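Local coordinates for protein necrotic enteritis toxin B (Clostridium perfringens, PDB 4I0N) that probably kills host cells by assembling into a membrane-spanning pore, as a toxin with the alpha-hemolysin fold, at residues E242-D247 with S269-F274. Numbering follows the deposited sequence.
Sequences EYQRFD and SEYNEF
CB of Glu270 lies over one face of the Arg245 guanidinium; Asp247 and a water lie at its edges, in plane. NE and NH2 grip the Asp247 carboxylate side-on, Arg245 NE to Asp247 OD1 at 2.8 Å, both oxygens using their syn lone pairs. Arg245 NH2 adds a weaker, bent salt bridge to Glu270 OE1 (3.0 Å), the carboxylate plane turned 71° from the guanidinium; a water joins NH1 to Glu270 OE2. With two carboxylates, a water and the Pro65 carbonyl as partners, the guanidinium is probably fixed in rotation. The Tyr271 ring takes the Gln244 amide carbon at its edge (Gln244 CD to Tyr271 CD1, 3.9 Å), amide and ring planes almost perpendicular. With CG anti to the backbone N (chi1 178°), this ring reaches along the sheet surface until its hydroxyl lies against the Glu242 side chain, Tyr271 OH to Glu242 CD 3.3 Å. Tyr271 OH donates to the anti lone pair of Glu273 OE1 at 2.6 Å, and a water bridges the like charges of Glu242 OE2 and Glu273 OE1, 4.0 Å apart; Lys90, paired with Glu242, and a magnesium ion about 4 Å from the Glu273 side chain probably ease the repulsion. On the other face, Tyr243 CD2 meets the edge of the Phe274 ring. Between the two faces the backbones pair antiparallel: Tyr243 with Asn272 and Arg245 with Glu270 are hydrogen-bonded pairs, two N-H...O bonds each, and Gln244 with Tyr271 is the non-hydrogen-bonded pair between them. The segments belong to the long hairpin of strands 236-255 and 258-279. Strand 76-92 flanks 242-247 on its other edge, while Tyr243, Arg245, Asn272 and Phe274 face strands 21-34, 37-47 and 53-65 of the second sheet, Tyr243 OH bonding to the Lys38 carbonyl, in a sandwich characteristic of this toxin family.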
loop_
_atom_site.group_PDB
_atom_site.type_symbol
_atom_site.label_atom_id
_atom_site.label_comp_id
_atom_site.label_asym_id
_atom_site.label_seq_id
_atom_site.Cartn_x
_atom_site.Cartn_y
_atom_site.Cartn_z
ATOM N N GLU A 242 -7.560 4.524 2.394
ATOM C CA GLU A 242 -8.344 3.296 2.580
ATOM C C GLU A 242 -7.404 2.126 2.388
ATOM O O GLU A 242 -6.686 2.059 1.382
ATOM C CB GLU A 242 -9.504 3.170 1.587
ATOM C CG GLU A 242 -10.420 4.377 1.540
ATOM C CD GLU A 242 -11.478 4.261 0.464
ATOM O OE1 GLU A 242 -11.371 3.379 -0.445
ATOM O OE2 GLU A 242 -12.435 5.063 0.530
ATOM N N TYR A 243 -7.388 1.236 3.373
ATOM C CA TYR A 243 -6.586 0.026 3.302
ATOM C C TYR A 243 -7.517 -1.177 3.273
ATOM O O TYR A 243 -8.460 -1.270 4.063
ATOM C CB TYR A 243 -5.758 -0.102 4.571
ATOM C CG TYR A 243 -4.642 0.860 4.785
ATOM C CD1 TYR A 243 -3.936 1.448 3.728
ATOM C CD2 TYR A 243 -4.211 1.111 6.090
ATOM C CE1 TYR A 243 -2.831 2.281 3.981
ATOM C CE2 TYR A 243 -3.122 1.922 6.347
ATOM C CZ TYR A 243 -2.444 2.515 5.315
ATOM O OH TYR A 243 -1.371 3.319 5.648
ATOM N N GLN A 244 -7.228 -2.116 2.385
ATOM C CA GLN A 244 -8.035 -3.321 2.253
ATOM C C GLN A 244 -7.087 -4.492 2.087
ATOM O O GLN A 244 -6.098 -4.394 1.363
ATOM C CB GLN A 244 -8.937 -3.137 1.039
ATOM C CG GLN A 244 -10.104 -4.050 0.915
ATOM C CD GLN A 244 -11.191 -3.385 0.064
ATOM O OE1 GLN A 244 -10.963 -2.341 -0.559
ATOM N NE2 GLN A 244 -12.352 -3.964 0.054
ATOM N N ARG A 245 -7.362 -5.601 2.771
ATOM C CA ARG A 245 -6.506 -6.757 2.641
ATOM C C ARG A 245 -7.382 -7.934 2.236
ATOM O O ARG A 245 -8.295 -8.291 2.974
ATOM C CB ARG A 245 -5.784 -7.039 3.967
ATOM C CG ARG A 245 -4.641 -8.063 3.811
ATOM C CD ARG A 245 -4.137 -8.641 5.140
ATOM N NE ARG A 245 -5.203 -9.388 5.816
ATOM C CZ ARG A 245 -5.616 -9.142 7.056
ATOM N NH1 ARG A 245 -5.002 -8.224 7.812
ATOM N NH2 ARG A 245 -6.623 -9.852 7.557
ATOM N N PHE A 246 -7.133 -8.489 1.053
ATOM C CA PHE A 246 -7.930 -9.609 0.538
ATOM C C PHE A 246 -7.203 -10.880 0.889
ATOM O O PHE A 246 -6.079 -11.107 0.426
ATOM C CB PHE A 246 -8.109 -9.504 -0.968
ATOM C CG PHE A 246 -8.886 -8.275 -1.392
ATOM C CD1 PHE A 246 -10.278 -8.275 -1.317
ATOM C CD2 PHE A 246 -8.237 -7.137 -1.847
ATOM C CE1 PHE A 246 -11.021 -7.140 -1.705
ATOM C CE2 PHE A 246 -8.962 -6.014 -2.239
ATOM C CZ PHE A 246 -10.360 -6.020 -2.164
ATOM N N ASP A 247 -7.868 -11.711 1.678
ATOM C CA ASP A 247 -7.262 -12.922 2.192
ATOM C C ASP A 247 -7.661 -14.102 1.338
ATOM O O ASP A 247 -8.723 -14.095 0.699
ATOM C CB ASP A 247 -7.673 -13.146 3.645
ATOM C CG ASP A 247 -7.071 -12.114 4.598
ATOM O OD1 ASP A 247 -5.936 -11.638 4.368
ATOM O OD2 ASP A 247 -7.756 -11.791 5.581
ATOM N N SER A 269 -12.601 -10.454 4.310
ATOM C CA SER A 269 -11.451 -9.585 4.058
ATOM C C SER A 269 -11.448 -8.518 5.150
ATOM O O SER A 269 -12.390 -8.435 5.965
ATOM C CB SER A 269 -11.516 -8.946 2.654
ATOM O OG SER A 269 -12.651 -8.089 2.523
ATOM N N GLU A 270 -10.389 -7.717 5.221
ATOM C CA GLU A 270 -10.385 -6.679 6.252
ATOM C C GLU A 270 -10.207 -5.313 5.650
ATOM O O GLU A 270 -9.627 -5.175 4.583
ATOM C CB GLU A 270 -9.336 -6.961 7.324
ATOM C CG GLU A 270 -9.722 -8.159 8.173
ATOM C CD GLU A 270 -8.827 -8.315 9.398
ATOM O OE1 GLU A 270 -8.571 -9.478 9.784
ATOM O OE2 GLU A 270 -8.381 -7.283 9.955
ATOM N N TYR A 271 -10.749 -4.309 6.326
ATOM C CA TYR A 271 -10.776 -2.949 5.784
ATOM C C TYR A 271 -10.639 -1.933 6.906
ATOM O O TYR A 271 -11.316 -2.047 7.922
ATOM C CB TYR A 271 -12.097 -2.723 5.068
ATOM C CG TYR A 271 -12.270 -1.329 4.493
ATOM C CD1 TYR A 271 -11.937 -1.058 3.160
ATOM C CD2 TYR A 271 -12.776 -0.292 5.268
ATOM C CE1 TYR A 271 -12.105 0.228 2.623
ATOM C CE2 TYR A 271 -12.939 0.997 4.743
ATOM C CZ TYR A 271 -12.616 1.243 3.426
ATOM O OH TYR A 271 -12.787 2.518 2.927
ATOM N N ASN A 272 -9.794 -0.925 6.710
ATOM C CA ASN A 272 -9.717 0.189 7.664
ATOM C C ASN A 272 -9.411 1.450 6.898
ATOM O O ASN A 272 -8.641 1.403 5.958
ATOM C CB ASN A 272 -8.611 -0.070 8.702
ATOM C CG ASN A 272 -8.989 -1.179 9.686
ATOM O OD1 ASN A 272 -8.477 -2.307 9.606
ATOM N ND2 ASN A 272 -9.916 -0.877 10.595
ATOM N N GLU A 273 -9.988 2.576 7.302
ATOM C CA GLU A 273 -9.696 3.829 6.623
ATOM C C GLU A 273 -9.352 4.946 7.622
ATOM O O GLU A 273 -9.721 4.884 8.805
ATOM C CB GLU A 273 -10.831 4.241 5.697
ATOM C CG GLU A 273 -12.130 4.503 6.407
ATOM C CD GLU A 273 -13.160 5.152 5.495
ATOM O OE1 GLU A 273 -13.382 4.636 4.391
ATOM O OE2 GLU A 273 -13.734 6.177 5.894
ATOM N N PHE A 274 -8.618 5.942 7.127
ATOM C CA PHE A 274 -8.143 7.043 7.963
ATOM C C PHE A 274 -8.349 8.309 7.140
ATOM O O PHE A 274 -7.858 8.393 6.023
ATOM C CB PHE A 274 -6.652 6.840 8.342
ATOM C CG PHE A 274 -6.375 5.545 9.061
ATOM C CD1 PHE A 274 -6.512 5.451 10.439
ATOM C CD2 PHE A 274 -5.983 4.405 8.343
ATOM C CE1 PHE A 274 -6.258 4.246 11.101
ATOM C CE2 PHE A 274 -5.731 3.197 9.000
ATOM C CZ PHE A 274 -5.871 3.118 10.376
HETATM O O HOH W 1 -14.136 6.240 2.187
HETATM O O HOH W 2 -12.658 -5.553 2.510
HETATM O O HOH W 3 -5.864 -7.393 10.715
#